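Local coordinates for lipoprotein (Actinomyces odontolyticus, PDB 3UP9) that probably binds methionine at the cell surface as the lipid-anchored receptor of a transport system, here holding selenomethionine in its cleft, at residues Gly107-Ala121 against Asp166-Ala178. Sequence-based numbering, arbitrary orientation.
With MSE (selenomethionine), chain B.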
loop_
_atom_site.group_PDB
_atom_site.type_symbol
_atom_site.label_atom_id
_atom_site.label_comp_id
_atom_site.label_asym_id
_atom_site.label_seq_id
_atom_site.Cartn_x
_atom_site.Cartn_y
_atom_site.Cartn_z
ATOM N N GLY A 107 -9.102 -24.547 7.828
ATOM C CA GLY A 107 -8.192 -23.997 6.818
ATOM C C GLY A 107 -7.500 -22.753 7.345
ATOM O O GLY A 107 -7.792 -22.316 8.454
ATOM N N THR A 108 -6.599 -22.181 6.557
ATOM C CA THR A 108 -5.750 -21.088 7.030
ATOM C C THR A 108 -5.768 -19.873 6.090
ATOM O O THR A 108 -5.858 -20.034 4.903
ATOM C CB THR A 108 -4.307 -21.567 7.160
ATOM O OG1 THR A 108 -3.915 -22.140 5.920
ATOM C CG2 THR A 108 -4.145 -22.579 8.350
ATOM N N ILE A 109 -5.714 -18.657 6.645
ATOM C CA ILE A 109 -5.671 -17.424 5.863
ATOM C C ILE A 109 -4.516 -16.624 6.422
ATOM O O ILE A 109 -4.516 -16.279 7.583
ATOM C CB ILE A 109 -6.969 -16.586 5.921
ATOM C CG1 ILE A 109 -8.171 -17.396 5.378
ATOM C CG2 ILE A 109 -6.804 -15.268 5.142
ATOM C CD1 ILE A 109 -9.483 -16.639 5.289
ATOM N N GLY A 110 -3.508 -16.407 5.582
ATOM C CA GLY A 110 -2.433 -15.471 5.868
ATOM C C GLY A 110 -2.911 -14.035 5.906
ATOM O O GLY A 110 -3.672 -13.597 5.037
ATOM N N ILE A 111 -2.456 -13.295 6.901
ATOM C CA ILE A 111 -2.889 -11.918 7.127
ATOM C C ILE A 111 -1.669 -11.123 7.618
ATOM O O ILE A 111 -0.884 -11.603 8.418
ATOM C CB ILE A 111 -4.068 -11.883 8.145
ATOM C CG1 ILE A 111 -4.767 -10.512 8.187
ATOM C CG2 ILE A 111 -3.616 -12.355 9.547
ATOM C CD1 ILE A 111 -6.206 -10.586 8.715
ATOM N N ILE A 112 -1.494 -9.922 7.095
ATOM C CA ILE A 112 -0.398 -9.047 7.486
ATOM C C ILE A 112 -0.445 -8.715 9.006
ATOM O O ILE A 112 -1.503 -8.768 9.679
ATOM C CB ILE A 112 -0.438 -7.735 6.620
ATOM C CG1 ILE A 112 0.965 -7.112 6.498
ATOM C CG2 ILE A 112 -1.485 -6.756 7.193
ATOM C CD1 ILE A 112 1.125 -6.047 5.437
ATOM N N SER A 113 0.701 -8.316 9.541
ATOM C CA SER A 113 0.843 -8.160 10.997
ATOM C C SER A 113 0.770 -6.726 11.508
ATOM O O SER A 113 0.572 -6.535 12.671
ATOM C CB SER A 113 2.138 -8.848 11.497
ATOM O OG SER A 113 3.229 -8.276 10.824
ATOM N N ASP A 114 0.870 -5.723 10.640
ATOM C CA ASP A 114 0.726 -4.318 11.081
ATOM C C ASP A 114 -0.763 -3.966 11.321
ATOM O O ASP A 114 -1.636 -4.479 10.607
ATOM C CB ASP A 114 1.439 -3.373 10.106
ATOM C CG ASP A 114 0.625 -3.043 8.841
ATOM O OD1 ASP A 114 -0.303 -2.164 8.887
ATOM O OD2 ASP A 114 0.969 -3.605 7.771
ATOM N N THR A 115 -1.030 -3.120 12.327
ATOM C CA THR A 115 -2.380 -2.731 12.733
ATOM C C THR A 115 -3.299 -2.251 11.594
ATOM O O THR A 115 -4.343 -2.844 11.369
ATOM C CB THR A 115 -2.300 -1.634 13.809
ATOM O OG1 THR A 115 -1.454 -2.113 14.875
ATOM C CG2 THR A 115 -3.680 -1.201 14.313
ATOM N N ALA A 116 -2.892 -1.193 10.884
ATOM C CA ALA A 116 -3.713 -0.556 9.849
ATOM C C ALA A 116 -4.131 -1.495 8.718
ATOM O O ALA A 116 -5.296 -1.449 8.255
ATOM C CB ALA A 116 -2.971 0.614 9.270
ATOM N N ASN A 117 -3.175 -2.299 8.238
ATOM C CA ASN A 117 -3.392 -3.214 7.113
ATOM C C ASN A 117 -4.091 -4.525 7.492
ATOM O O ASN A 117 -4.872 -5.054 6.679
ATOM C CB ASN A 117 -2.083 -3.487 6.336
ATOM C CG ASN A 117 -1.611 -2.276 5.576
ATOM O OD1 ASN A 117 -2.339 -1.712 4.745
ATOM N ND2 ASN A 117 -0.424 -1.826 5.901
ATOM N N GLN A 118 -3.842 -5.029 8.710
ATOM C CA GLN A 118 -4.597 -6.158 9.249
ATOM C C GLN A 118 -6.057 -5.746 9.437
ATOM O O GLN A 118 -7.019 -6.463 9.081
ATOM C CB GLN A 118 -4.003 -6.646 10.583
ATOM C CG GLN A 118 -4.740 -7.839 11.117
ATOM C CD GLN A 118 -4.092 -8.502 12.283
ATOM O OE1 GLN A 118 -4.740 -8.691 13.339
ATOM N NE2 GLN A 118 -2.820 -8.930 12.102
ATOM N N SER A 119 -6.231 -4.564 9.972
ATOM C CA SER A 119 -7.571 -4.031 10.125
ATOM C C SER A 119 -8.300 -3.929 8.760
ATOM O O SER A 119 -9.447 -4.391 8.613
ATOM C CB SER A 119 -7.538 -2.699 10.858
ATOM O OG SER A 119 -8.859 -2.253 10.896
ATOM N N ARG A 120 -7.600 -3.417 7.746
ATOM C CA ARG A 120 -8.205 -3.282 6.428
ATOM C C ARG A 120 -8.569 -4.662 5.759
ATOM O O ARG A 120 -9.621 -4.787 5.132
ATOM C CB ARG A 120 -7.275 -2.442 5.571
ATOM C CG ARG A 120 -7.631 -2.368 4.106
ATOM C CD ARG A 120 -6.551 -1.568 3.405
ATOM N NE ARG A 120 -6.763 -1.343 1.977
ATOM C CZ ARG A 120 -5.786 -0.947 1.166
ATOM N NH1 ARG A 120 -4.595 -0.677 1.649
ATOM N NH2 ARG A 120 -6.018 -0.730 -0.098
ATOM N N ALA A 121 -7.692 -5.661 5.932
ATOM C CA ALA A 121 -7.876 -7.039 5.454
ATOM C C ALA A 121 -9.067 -7.713 6.161
ATOM O O ALA A 121 -9.883 -8.393 5.521
ATOM C CB ALA A 121 -6.581 -7.852 5.678
ATOM N N ASP A 166 2.131 -20.594 -0.633
ATOM C CA ASP A 166 2.587 -22.006 -0.677
ATOM C C ASP A 166 2.102 -22.823 0.556
ATOM O O ASP A 166 1.929 -24.017 0.465
ATOM C CB ASP A 166 4.129 -22.111 -0.746
ATOM C CG ASP A 166 4.731 -21.333 -1.902
ATOM O OD1 ASP A 166 3.993 -20.990 -2.854
ATOM O OD2 ASP A 166 5.954 -21.063 -1.856
ATOM N N ASP A 167 1.854 -22.168 1.684
ATOM C CA ASP A 167 1.528 -22.840 2.944
ATOM C C ASP A 167 0.069 -22.821 3.327
ATOM O O ASP A 167 -0.433 -23.764 3.913
ATOM C CB ASP A 167 2.316 -22.143 4.049
ATOM C CG ASP A 167 3.789 -22.082 3.732
ATOM O OD1 ASP A 167 4.343 -23.165 3.424
ATOM O OD2 ASP A 167 4.351 -20.968 3.763
ATOM N N PHE A 168 -0.596 -21.714 3.028
ATOM C CA PHE A 168 -1.942 -21.453 3.497
ATOM C C PHE A 168 -2.978 -21.514 2.319
ATOM O O PHE A 168 -2.671 -21.317 1.141
ATOM C CB PHE A 168 -1.989 -20.061 4.192
ATOM C CG PHE A 168 -0.968 -19.860 5.309
ATOM C CD1 PHE A 168 -0.678 -20.874 6.220
ATOM C CD2 PHE A 168 -0.350 -18.630 5.484
ATOM C CE1 PHE A 168 0.252 -20.675 7.254
ATOM C CE2 PHE A 168 0.570 -18.415 6.507
ATOM C CZ PHE A 168 0.882 -19.433 7.400
ATOM N N ASP A 169 -4.233 -21.731 2.670
ATOM C CA ASP A 169 -5.328 -21.791 1.696
ATOM C C ASP A 169 -5.535 -20.448 0.942
ATOM O O ASP A 169 -5.811 -20.438 -0.252
ATOM C CB ASP A 169 -6.608 -22.251 2.427
ATOM C CG ASP A 169 -6.540 -23.726 2.901
ATOM O OD1 ASP A 169 -6.601 -24.625 2.027
ATOM O OD2 ASP A 169 -6.476 -23.974 4.129
ATOM N N TYR A 170 -5.367 -19.338 1.656
ATOM C CA TYR A 170 -5.551 -17.994 1.112
ATOM C C TYR A 170 -4.593 -17.083 1.805
ATOM O O TYR A 170 -4.115 -17.414 2.879
ATOM C CB TYR A 170 -6.982 -17.431 1.368
ATOM C CG TYR A 170 -8.078 -18.340 0.888
ATOM C CD1 TYR A 170 -8.503 -19.396 1.671
ATOM C CD2 TYR A 170 -8.617 -18.199 -0.341
ATOM C CE1 TYR A 170 -9.449 -20.284 1.219
ATOM C CE2 TYR A 170 -9.580 -19.068 -0.793
ATOM C CZ TYR A 170 -10.003 -20.124 -0.023
ATOM O OH TYR A 170 -11.005 -21.004 -0.459
ATOM N N ALA A 171 -4.347 -15.914 1.225
ATOM C CA ALA A 171 -3.671 -14.827 1.983
ATOM C C ALA A 171 -4.243 -13.494 1.536
ATOM O O ALA A 171 -4.587 -13.370 0.363
ATOM C CB ALA A 171 -2.161 -14.877 1.770
ATOM N N VAL A 172 -4.390 -12.527 2.444
ATOM C CA VAL A 172 -4.811 -11.157 2.054
ATOM C C VAL A 172 -3.563 -10.318 1.792
ATOM O O VAL A 172 -2.692 -10.248 2.636
ATOM C CB VAL A 172 -5.749 -10.486 3.105
ATOM C CG1 VAL A 172 -6.340 -9.194 2.537
ATOM C CG2 VAL A 172 -6.874 -11.484 3.522
ATOM N N ILE A 173 -3.473 -9.681 0.617
ATOM C CA ILE A 173 -2.221 -9.136 0.157
ATOM C C ILE A 173 -2.384 -7.759 -0.502
ATOM O O ILE A 173 -3.006 -7.651 -1.544
ATOM C CB ILE A 173 -1.504 -10.054 -0.854
ATOM C CG1 ILE A 173 -1.466 -11.533 -0.403
ATOM C CG2 ILE A 173 -0.086 -9.526 -1.123
ATOM C CD1 ILE A 173 -0.542 -12.438 -1.256
ATOM N N ASN A 174 -1.725 -6.731 0.065
ATOM C CA ASN A 174 -1.674 -5.393 -0.502
ATOM C C ASN A 174 -1.079 -5.405 -1.888
ATOM O O ASN A 174 -0.123 -6.198 -2.195
ATOM C CB ASN A 174 -0.844 -4.461 0.407
ATOM C CG ASN A 174 -1.433 -4.309 1.820
ATOM O OD1 ASN A 174 -1.355 -5.219 2.663
ATOM N ND2 ASN A 174 -2.023 -3.162 2.073
ATOM N N GLY A 175 -1.580 -4.505 -2.732
ATOM C CA GLY A 175 -1.105 -4.389 -4.134
ATOM C C GLY A 175 0.393 -4.412 -4.373
ATOM O O GLY A 175 0.861 -5.223 -5.159
ATOM N N ASN A 176 1.153 -3.566 -3.672
ATOM C CA ASN A 176 2.600 -3.501 -3.823
ATOM C C ASN A 176 3.250 -4.859 -3.687
ATOM O O ASN A 176 4.161 -5.124 -4.423
ATOM C CB ASN A 176 3.282 -2.489 -2.870
ATOM C CG ASN A 176 3.184 -2.878 -1.406
ATOM O OD1 ASN A 176 2.111 -2.794 -0.801
ATOM N ND2 ASN A 176 4.299 -3.303 -0.826
ATOM N N PHE A 177 2.769 -5.691 -2.751
ATOM C CA PHE A 177 3.294 -7.052 -2.509
ATOM C C PHE A 177 2.836 -8.046 -3.623
ATOM O O PHE A 177 3.634 -8.880 -4.091
ATOM C CB PHE A 177 2.922 -7.592 -1.090
ATOM C CG PHE A 177 3.556 -6.833 0.041
ATOM C CD1 PHE A 177 4.956 -6.661 0.084
ATOM C CD2 PHE A 177 2.764 -6.315 1.098
ATOM C CE1 PHE A 177 5.548 -5.925 1.107
ATOM C CE2 PHE A 177 3.354 -5.613 2.114
ATOM C CZ PHE A 177 4.757 -5.408 2.131
ATOM N N ALA A 178 1.570 -7.925 -4.039
ATOM C CA ALA A 178 1.018 -8.708 -5.132
ATOM C C ALA A 178 1.854 -8.416 -6.377
ATOM O O ALA A 178 2.164 -9.316 -7.105
ATOM C CB ALA A 178 -0.471 -8.386 -5.376
HETATM N N MSE B 300 0.862 0.245 -1.272
HETATM C CA MSE B 300 0.031 -0.219 -0.139
HETATM C C MSE B 300 -1.451 -0.072 -0.385
HETATM O O MSE B 300 -1.878 0.894 -1.072
HETATM O OXT MSE B 300 -2.187 -0.932 0.124
HETATM C CB MSE B 300 0.382 0.552 1.108
HETATM C CG MSE B 300 -0.338 0.048 2.398
HETATM SE SE MSE B 300 0.172 1.116 3.905
HETATM C CE MSE B 300 2.168 0.971 3.921
HETATM O O HOH W 1 -3.175 -9.044 5.016
HETATM O O HOH W 2 -3.625 -6.348 4.312
#
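Asn174 ND2 reaches both Asn117 and the bound selenomethionine. Asn174 ND2 donates to Asn117 OD1 (3.1 Å), arriving from above the carbonyl plane with the two amides nearly perpendicular (84°). The same Asn174 ND2 makes an almost straight bond to the ligand's OXT (3.0 Å). Arg120, its chain extended from CG to NE, brings NH1 to the same OXT (2.9 Å) at the guanidinium edge, so two donors grip one carboxylate oxygen. Asn117 OD1 also lies against the ligand's CG, and its ND2 against the selenium.

In the second shell, Asp114, the N-cap of helix 115-127, fixes Asn117 by accepting from its backbone N, while Asp114 OD2 takes Asn117 ND2 through the syn lone pair; Glu193 forms a salt bridge with Arg120 NE. One water donates to both Asn117 O and Asn174 OD1. Beside the site, Ile112 CD1 packs against Asn174 OD1 and Phe177 CE2 (4.0 Å from the latter).

Farther back, strands 107-112 and 170-173 run parallel, joined by backbone hydrogen bonds from Gly110 N to Tyr170 O and from Val172 N to Gly110 O (both 2.9 Å); a second water then bridges Ile112 N and Val172 O. Val172 CG1, anti to the backbone N (chi1 -170°), meets Ala121 CB at 3.4 Å, packing helix 115-127 against strand 170-173. Ligand-binding residues just beyond the C-terminal ends of neighbouring parallel strands, facing the cleft between the lobes, are characteristic of the periplasmic-binding-protein fold, here in the NlpA family.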